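Local coordinates for protein endo-beta-mannanase (Rhizomucor miehei, PDB 4QP0) that probably hydrolyses internal beta-1,4-mannosidic linkages at random in mannans, galactomannans and glucomannans, as a secreted family 5 glycoside hydrolase, at residues D230-G235 against W262-D267; M239-I244 against K276-A281; F255-E260 against P307-T312. One frame throughout, in Å; residues are numbered along the deposited sequence.

Contact 1: residues D230-G235 against W262-D267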
# COMPACT_ATOMS: atom_id res chain seq x y z
N ASP A 230 -5.67 -15.81 -17.30
CA ASP A 230 -6.47 -15.04 -16.35
C ASP A 230 -6.30 -13.53 -16.46
O ASP A 230 -5.35 -13.04 -17.06
CB ASP A 230 -6.16 -15.50 -14.92
CG ASP A 230 -6.38 -16.99 -14.74
OD1 ASP A 230 -7.04 -17.60 -15.61
OD2 ASP A 230 -5.89 -17.56 -13.74
N TYR A 231 -7.24 -12.81 -15.85
CA TYR A 231 -7.27 -11.34 -15.85
C TYR A 231 -6.03 -10.75 -15.16
O TYR A 231 -5.54 -9.67 -15.53
CB TYR A 231 -8.55 -10.88 -15.16
CG TYR A 231 -8.88 -9.40 -15.27
CD1 TYR A 231 -9.23 -8.83 -16.48
CD2 TYR A 231 -8.88 -8.59 -14.13
CE1 TYR A 231 -9.55 -7.49 -16.58
CE2 TYR A 231 -9.20 -7.24 -14.21
CZ TYR A 231 -9.53 -6.70 -15.44
OH TYR A 231 -9.85 -5.38 -15.53
N GLU A 232 -5.54 -11.48 -14.17
CA GLU A 232 -4.42 -11.09 -13.33
C GLU A 232 -3.05 -11.25 -14.01
O GLU A 232 -2.05 -10.73 -13.53
CB GLU A 232 -4.46 -11.89 -12.01
CG GLU A 232 -5.67 -11.61 -11.12
CD GLU A 232 -6.96 -12.20 -11.65
OE1 GLU A 232 -6.90 -13.07 -12.56
OE2 GLU A 232 -8.05 -11.81 -11.16
N TYR A 233 -3.03 -11.97 -15.14
CA TYR A 233 -1.78 -12.26 -15.86
C TYR A 233 -1.69 -11.66 -17.27
O TYR A 233 -0.58 -11.52 -17.81
CB TYR A 233 -1.59 -13.76 -15.99
CG TYR A 233 -1.12 -14.45 -14.74
CD1 TYR A 233 0.24 -14.54 -14.46
CD2 TYR A 233 -2.02 -15.04 -13.86
CE1 TYR A 233 0.69 -15.19 -13.33
CE2 TYR A 233 -1.57 -15.70 -12.72
CZ TYR A 233 -0.21 -15.77 -12.46
OH TYR A 233 0.25 -16.41 -11.34
N ASN A 234 -2.83 -11.32 -17.87
CA ASN A 234 -2.86 -10.97 -19.29
C ASN A 234 -2.98 -9.47 -19.62
O ASN A 234 -3.17 -9.11 -20.78
CB ASN A 234 -3.93 -11.79 -20.03
CG ASN A 234 -5.35 -11.35 -19.70
OD1 ASN A 234 -5.60 -10.23 -19.23
ND2 ASN A 234 -6.30 -12.24 -19.96
N GLY A 235 -2.89 -8.62 -18.61
CA GLY A 235 -2.96 -7.19 -18.81
C GLY A 235 -4.36 -6.65 -19.06
O GLY A 235 -4.51 -5.53 -19.54
N TRP A 262 -11.25 -12.71 -6.62
CA TRP A 262 -10.83 -12.93 -8.00
C TRP A 262 -11.35 -14.25 -8.49
O TRP A 262 -11.11 -14.63 -9.64
CB TRP A 262 -9.31 -12.87 -8.11
CG TRP A 262 -8.71 -11.59 -7.60
CD1 TRP A 262 -9.35 -10.38 -7.35
CD2 TRP A 262 -7.30 -11.33 -7.27
NE1 TRP A 262 -8.48 -9.44 -6.89
CE2 TRP A 262 -7.23 -9.94 -6.82
CE3 TRP A 262 -6.14 -12.09 -7.29
CZ2 TRP A 262 -6.04 -9.35 -6.43
CZ3 TRP A 262 -4.94 -11.48 -6.89
CH2 TRP A 262 -4.89 -10.14 -6.47
N SER A 263 -12.06 -14.94 -7.60
CA SER A 263 -12.61 -16.28 -7.84
C SER A 263 -11.57 -17.30 -8.35
O SER A 263 -11.70 -17.88 -9.43
CB SER A 263 -13.86 -16.23 -8.74
OG SER A 263 -13.58 -15.60 -9.98
N LYS A 264 -10.53 -17.52 -7.55
CA LYS A 264 -9.49 -18.46 -7.94
C LYS A 264 -9.50 -19.71 -7.08
O LYS A 264 -8.64 -20.57 -7.24
CB LYS A 264 -8.13 -17.78 -7.93
CG LYS A 264 -8.00 -16.67 -8.97
CD LYS A 264 -8.13 -17.23 -10.38
CE LYS A 264 -7.93 -16.14 -11.41
NZ LYS A 264 -9.12 -15.25 -11.49
N GLY A 265 -10.49 -19.81 -6.21
CA GLY A 265 -10.65 -20.98 -5.35
C GLY A 265 -9.70 -20.90 -4.17
O GLY A 265 -8.49 -20.70 -4.34
N THR A 266 -10.25 -21.05 -2.97
CA THR A 266 -9.49 -20.90 -1.74
C THR A 266 -8.93 -22.24 -1.21
O THR A 266 -8.87 -22.45 0.00
CB THR A 266 -10.33 -20.18 -0.66
N ASP A 267 -8.53 -23.12 -2.13
CA ASP A 267 -7.94 -24.42 -1.80
C ASP A 267 -6.95 -24.91 -2.86
O ASP A 267 -6.04 -25.69 -2.57
CB ASP A 267 -9.04 -25.47 -1.59
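Glu232 sets its CG over one face of the Trp262 indole, near the rim on the benzene side, 3.9 Å from Trp262 CE3. A bend in the middle of the chain (chi2 73°) then carries the carboxylate along the tryptophan toward its root, so that Glu232 OE2 comes to rest 3.5 Å from Trp262 CB. The carboxylate plane is tilted 32° from the indole, and the overlap is therefore oblique rather than a true stack.

The other oxygen meets Lys264, which approaches from the opposite direction: Glu232 OE1 and Lys264 NZ are 3.3 Å apart, a salt bridge whose hydrogen bond is weak. The ammonium is held more firmly from its own segment. Twice bent, the last time near its end (chi4 -75°), the lysine chain curls back until Lys264 NZ is 2.8 Å from Trp262 O. That carbonyl is shared, because Ser263 OG also donates to Trp262 O, at 2.7 Å, from the opposite face of its plane. The lysine thus ties the backbone of its own loop to the largely buried Glu232.

Asp230 slides past the lysine in the reverse sense. Its OD2 is 3.4 Å from Lys264 CE but 4.6 Å from Lys264 NZ, too far for a salt bridge, though the opposite charges probably attract. The firm partner of this oxygen is Trp270 NE1 on helix 270-284, and the same Trp270 ring receives Lys264 in a cation-pi contact. Phe222 meets the Trp262 ring edge to face.

The two segments belong to the loops that follow strands 214-216 and 253-257; both lie after the C-terminal ends of barrel strands, the end of a TIM barrel that carries the active site.

Contact 2: residues M239-I244 against K276-A281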
# COMPACT_ATOMS: atom_id res chain seq x y z
N MET A 239 -2.84 -2.89 -16.28
CA MET A 239 -1.62 -2.78 -15.47
C MET A 239 -0.55 -3.74 -15.96
O MET A 239 -0.85 -4.77 -16.55
CB MET A 239 -1.92 -3.07 -13.99
CG MET A 239 -2.86 -2.08 -13.34
SD MET A 239 -2.19 -0.40 -13.27
CE MET A 239 -0.99 -0.56 -11.96
N ASP A 240 0.71 -3.41 -15.68
CA ASP A 240 1.83 -4.13 -16.25
C ASP A 240 2.92 -4.20 -15.21
O ASP A 240 3.85 -3.39 -15.22
CB ASP A 240 2.32 -3.41 -17.51
CG ASP A 240 3.33 -4.23 -18.31
OD1 ASP A 240 4.02 -5.11 -17.76
OD2 ASP A 240 3.43 -3.96 -19.53
N PHE A 241 2.81 -5.17 -14.30
CA PHE A 241 3.79 -5.35 -13.23
C PHE A 241 5.22 -5.31 -13.75
O PHE A 241 6.07 -4.66 -13.16
CB PHE A 241 3.55 -6.66 -12.48
CG PHE A 241 4.44 -6.87 -11.28
CD1 PHE A 241 4.11 -6.34 -10.04
CD2 PHE A 241 5.60 -7.64 -11.39
CE1 PHE A 241 4.92 -6.55 -8.93
CE2 PHE A 241 6.42 -7.86 -10.27
CZ PHE A 241 6.08 -7.31 -9.05
N ASP A 242 5.48 -6.01 -14.85
CA ASP A 242 6.81 -6.03 -15.47
C ASP A 242 7.31 -4.63 -15.84
O ASP A 242 8.45 -4.26 -15.51
CB ASP A 242 6.83 -6.94 -16.70
CG ASP A 242 6.64 -8.42 -16.34
OD1 ASP A 242 7.18 -8.87 -15.30
OD2 ASP A 242 5.96 -9.13 -17.12
N ALA A 243 6.47 -3.85 -16.51
CA ALA A 243 6.88 -2.51 -16.94
C ALA A 243 7.06 -1.57 -15.74
O ALA A 243 7.87 -0.63 -15.81
CB ALA A 243 5.90 -1.93 -17.95
N ILE A 244 6.33 -1.83 -14.66
CA ILE A 244 6.43 -1.01 -13.45
C ILE A 244 7.76 -1.28 -12.74
O ILE A 244 8.54 -0.36 -12.49
CB ILE A 244 5.24 -1.25 -12.49
CG1 ILE A 244 3.96 -0.61 -13.06
CG2 ILE A 244 5.53 -0.68 -11.10
CD1 ILE A 244 2.68 -1.20 -12.49
N LYS A 276 4.84 -17.52 -6.03
CA LYS A 276 6.02 -18.00 -6.75
C LYS A 276 6.31 -17.12 -7.97
O LYS A 276 7.46 -16.72 -8.20
CB LYS A 276 5.84 -19.46 -7.18
CG LYS A 276 5.90 -20.48 -6.05
CD LYS A 276 5.31 -21.82 -6.45
CE LYS A 276 6.34 -22.80 -6.97
NZ LYS A 276 6.52 -22.72 -8.45
N ASP A 277 5.27 -16.82 -8.75
CA ASP A 277 5.40 -15.97 -9.94
C ASP A 277 5.94 -14.57 -9.64
O ASP A 277 6.74 -14.04 -10.40
CB ASP A 277 4.08 -15.87 -10.72
CG ASP A 277 3.73 -17.16 -11.45
OD1 ASP A 277 4.62 -18.03 -11.61
OD2 ASP A 277 2.55 -17.31 -11.87
N HIS A 278 5.52 -13.98 -8.53
CA HIS A 278 6.07 -12.70 -8.10
C HIS A 278 7.43 -12.79 -7.47
O HIS A 278 8.26 -11.89 -7.65
CB HIS A 278 5.08 -11.94 -7.22
CG HIS A 278 3.81 -11.55 -7.93
ND1 HIS A 278 3.64 -10.35 -8.49
CD2 HIS A 278 2.64 -12.27 -8.18
CE1 HIS A 278 2.42 -10.29 -9.07
NE2 HIS A 278 1.82 -11.47 -8.88
N ALA A 279 7.70 -13.88 -6.74
CA ALA A 279 9.04 -14.15 -6.21
C ALA A 279 10.05 -14.35 -7.34
O ALA A 279 11.23 -14.04 -7.18
CB ALA A 279 9.04 -15.36 -5.29
N ALA A 280 9.59 -14.89 -8.46
CA ALA A 280 10.42 -15.06 -9.64
C ALA A 280 10.71 -13.71 -10.29
O ALA A 280 11.82 -13.47 -10.77
CB ALA A 280 9.74 -15.99 -10.64
N ALA A 281 9.72 -12.82 -10.30
CA ALA A 281 9.91 -11.49 -10.90
C ALA A 281 10.89 -10.67 -10.07
O ALA A 281 11.61 -9.85 -10.61
CB ALA A 281 8.58 -10.77 -11.06
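Phe241 reaches from helix 241-245 toward helix 270-284 and offers one face of its ring to the edge of His278. The pair is a T-shaped aromatic contact, with ring centroids 5.0 Å apart and planes at 84°. The imidazole edge stands above the phenyl ring away from its middle, displaced toward the rim near CZ, while Phe241 CZ in turn lies close to the plane of the imidazole.

Different first torsions bring the rings together. In Phe241, the first residue of its short helix, CG stands anti to the backbone N (chi1 -175°), which directs the ring toward helix 270-284. In His278, CG is anti to the carbonyl carbon instead (chi1 -65°); its CB does not aim directly at the phenylalanine, and it is the far part of the ring that closes the distance. One turn further along, Ala281 completes the surface, its CB lying at the edge of the Phe241 ring, 3.7 Å from CE2. A single phenyl ring is therefore met on a face by one residue and at its rim by another three positions later.

Helices 241-245 and 270-284 flank strand 253-257 in sequence, and their meeting is the contact of neighbouring outer helices in a TIM barrel, here with aromatic side chains between them. Phe223 and Phe255 both stack on His278, and Trp274 meets it edge to face; Phe223 also touches the Phe241 ring.

Asp240 fixes the start of the short helix as its N-cap. Asp240 OD1 accepts from Ala243 N at 3.0 Å, the N-H arriving from above the carboxylate plane, while Asp240 OD2 is taken up by Asn224 ND2. Asp242, in the first turn of the helix, forms a salt bridge through OD2 with Arg225.

Contact 3: residues F255-E260 against P307-T312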
# COMPACT_ATOMS: atom_id res chain seq x y z
N PHE A 255 2.51 -6.60 -4.77
CA PHE A 255 1.36 -7.38 -5.20
C PHE A 255 0.45 -7.81 -4.04
O PHE A 255 0.87 -7.91 -2.88
CB PHE A 255 1.79 -8.56 -6.09
CG PHE A 255 2.36 -9.73 -5.34
CD1 PHE A 255 1.61 -10.88 -5.15
CD2 PHE A 255 3.67 -9.72 -4.87
CE1 PHE A 255 2.13 -11.99 -4.49
CE2 PHE A 255 4.20 -10.82 -4.21
CZ PHE A 255 3.43 -11.95 -4.03
N HIS A 256 -0.81 -8.05 -4.38
CA HIS A 256 -1.83 -8.41 -3.41
C HIS A 256 -2.33 -9.78 -3.72
O HIS A 256 -2.14 -10.27 -4.84
CB HIS A 256 -2.98 -7.40 -3.49
CG HIS A 256 -2.57 -5.98 -3.18
ND1 HIS A 256 -3.44 -5.05 -2.76
CD2 HIS A 256 -1.32 -5.36 -3.21
CE1 HIS A 256 -2.80 -3.89 -2.55
NE2 HIS A 256 -1.50 -4.08 -2.83
N LEU A 257 -2.95 -10.42 -2.74
CA LEU A 257 -3.53 -11.75 -2.92
C LEU A 257 -4.94 -11.83 -2.34
O LEU A 257 -5.12 -11.77 -1.12
CB LEU A 257 -2.61 -12.83 -2.35
CG LEU A 257 -3.07 -14.30 -2.42
CD1 LEU A 257 -3.42 -14.70 -3.85
CD2 LEU A 257 -2.01 -15.23 -1.85
N TYR A 258 -5.93 -11.96 -3.23
CA TYR A 258 -7.33 -12.13 -2.86
C TYR A 258 -8.03 -13.14 -3.78
O TYR A 258 -8.70 -12.75 -4.75
CB TYR A 258 -8.06 -10.77 -2.88
CG TYR A 258 -7.63 -9.83 -1.77
CD1 TYR A 258 -8.09 -10.01 -0.47
CD2 TYR A 258 -6.76 -8.78 -2.03
CE1 TYR A 258 -7.70 -9.17 0.55
CE2 TYR A 258 -6.36 -7.93 -1.02
CZ TYR A 258 -6.83 -8.12 0.27
OH TYR A 258 -6.44 -7.27 1.29
N PRO A 259 -7.86 -14.45 -3.48
CA PRO A 259 -8.40 -15.49 -4.36
C PRO A 259 -9.93 -15.53 -4.43
O PRO A 259 -10.48 -15.86 -5.48
CB PRO A 259 -7.86 -16.80 -3.76
CG PRO A 259 -7.49 -16.46 -2.36
CD PRO A 259 -7.09 -15.01 -2.36
N GLU A 260 -10.60 -15.17 -3.33
CA GLU A 260 -12.07 -15.17 -3.28
C GLU A 260 -12.65 -14.05 -4.14
O GLU A 260 -13.58 -14.28 -4.91
CB GLU A 260 -12.58 -15.05 -1.84
CG GLU A 260 -12.17 -16.21 -0.95
CD GLU A 260 -12.53 -15.98 0.50
OE1 GLU A 260 -11.86 -15.16 1.17
OE2 GLU A 260 -13.49 -16.62 0.98
N PRO A 307 -0.49 -20.67 6.45
CA PRO A 307 0.78 -21.39 6.60
C PRO A 307 1.37 -21.85 5.27
O PRO A 307 2.59 -21.84 5.10
CB PRO A 307 0.41 -22.60 7.47
CG PRO A 307 -0.77 -22.14 8.25
CD PRO A 307 -1.54 -21.24 7.31
N VAL A 308 0.49 -22.22 4.34
CA VAL A 308 0.92 -22.64 3.01
C VAL A 308 1.54 -21.46 2.27
O VAL A 308 2.67 -21.57 1.77
CB VAL A 308 -0.26 -23.23 2.19
CG1 VAL A 308 0.22 -23.74 0.84
CG2 VAL A 308 -0.94 -24.36 2.97
N TRP A 309 0.83 -20.33 2.24
CA TRP A 309 1.28 -19.13 1.53
C TRP A 309 2.54 -18.58 2.12
O TRP A 309 3.41 -18.10 1.39
CB TRP A 309 0.22 -18.03 1.58
CG TRP A 309 -1.09 -18.32 0.88
CD1 TRP A 309 -1.44 -19.42 0.11
CD2 TRP A 309 -2.26 -17.44 0.83
NE1 TRP A 309 -2.72 -19.30 -0.37
CE2 TRP A 309 -3.27 -18.13 0.02
CE3 TRP A 309 -2.57 -16.19 1.37
CZ2 TRP A 309 -4.51 -17.58 -0.22
CZ3 TRP A 309 -3.83 -15.65 1.12
CH2 TRP A 309 -4.77 -16.32 0.34
N GLN A 310 2.62 -18.61 3.44
CA GLN A 310 3.75 -18.05 4.16
C GLN A 310 5.01 -18.91 3.95
O GLN A 310 6.10 -18.38 3.70
CB GLN A 310 3.39 -17.85 5.64
CG GLN A 310 2.45 -16.65 5.85
CD GLN A 310 1.85 -16.56 7.25
OE1 GLN A 310 2.05 -17.44 8.10
NE2 GLN A 310 1.09 -15.50 7.48
N GLY A 311 4.84 -20.23 4.02
CA GLY A 311 5.89 -21.19 3.66
C GLY A 311 6.41 -21.03 2.24
O GLY A 311 7.59 -21.24 1.98
N THR A 312 5.52 -20.66 1.32
CA THR A 312 5.92 -20.31 -0.06
C THR A 312 6.82 -19.07 -0.07
O THR A 312 7.86 -19.07 -0.73
CB THR A 312 4.71 -20.09 -0.98
OG1 THR A 312 3.87 -21.26 -0.94
CG2 THR A 312 5.14 -19.83 -2.42
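Val308 O is gripped twice by Thr312: the backbone N and the hydroxyl OG1 each lie 3.0 Å from it, reaching the carbonyl from opposite faces of its plane. The threonine hydroxyl thereby reinforces the ordinary helical bond in the turn from which Trp309 extends toward strand 253-257.

Trp309 and Leu257 approach from opposite directions, and a leucine methyl settles over the indole face. Leu257 CD2 sits over the six-membered ring of Trp309, 3.3 Å from its centroid and only 9° off the normal, a CH-pi contact of close approach. Trp309 CE3 is the nearest ring atom, 3.4 Å from Leu257 CD2. With CG anti to the backbone N (chi1 179°), the leucine reaches outward from the strand, and one branch lands on the aromatic face. Pro259, two residues on, adds a second apolar surface: its CG and CD are both 3.8 Å from Trp309 CH2, at the far corner of the indole, in an oblique approach.

No hydrogen bond joins the two segments; the contact is wholly apolar and buried, with Ser271 of helix 270-284 beside Leu257, Pro259 and Trp309 and Leu296 touching the latter two. A strand residue and the loop just after it thus seat a tryptophan from a surrounding helix, in the layer between beta-barrel and outer helices that is characteristic of the TIM barrel.

Overall arrangement
The three contacts neighbour one another, their centres 12 to 15 Å apart; helix 270-284 is part of contact 2 and borders contacts 1 and 3. Contact 1 joins contact 2 through a probable hydrogen bond between Tyr233 OH and Asp277 OD2 (2.5 Å), and contact 3 through Lys264 N to Pro259 O (2.7 Å). Contacts 2 and 3 pack at His278 CB and Phe255 CE2, 3.3 Å apart. Segment 255-260 also leads to the active site: His256 ND1 bonds to Glu175, just after strand 167-171 and probably the acid/base, while Tyr258 OH bonds to Glu293, near the end of strand 289-294 and probably the nucleophile, as in other family 5 enzymes.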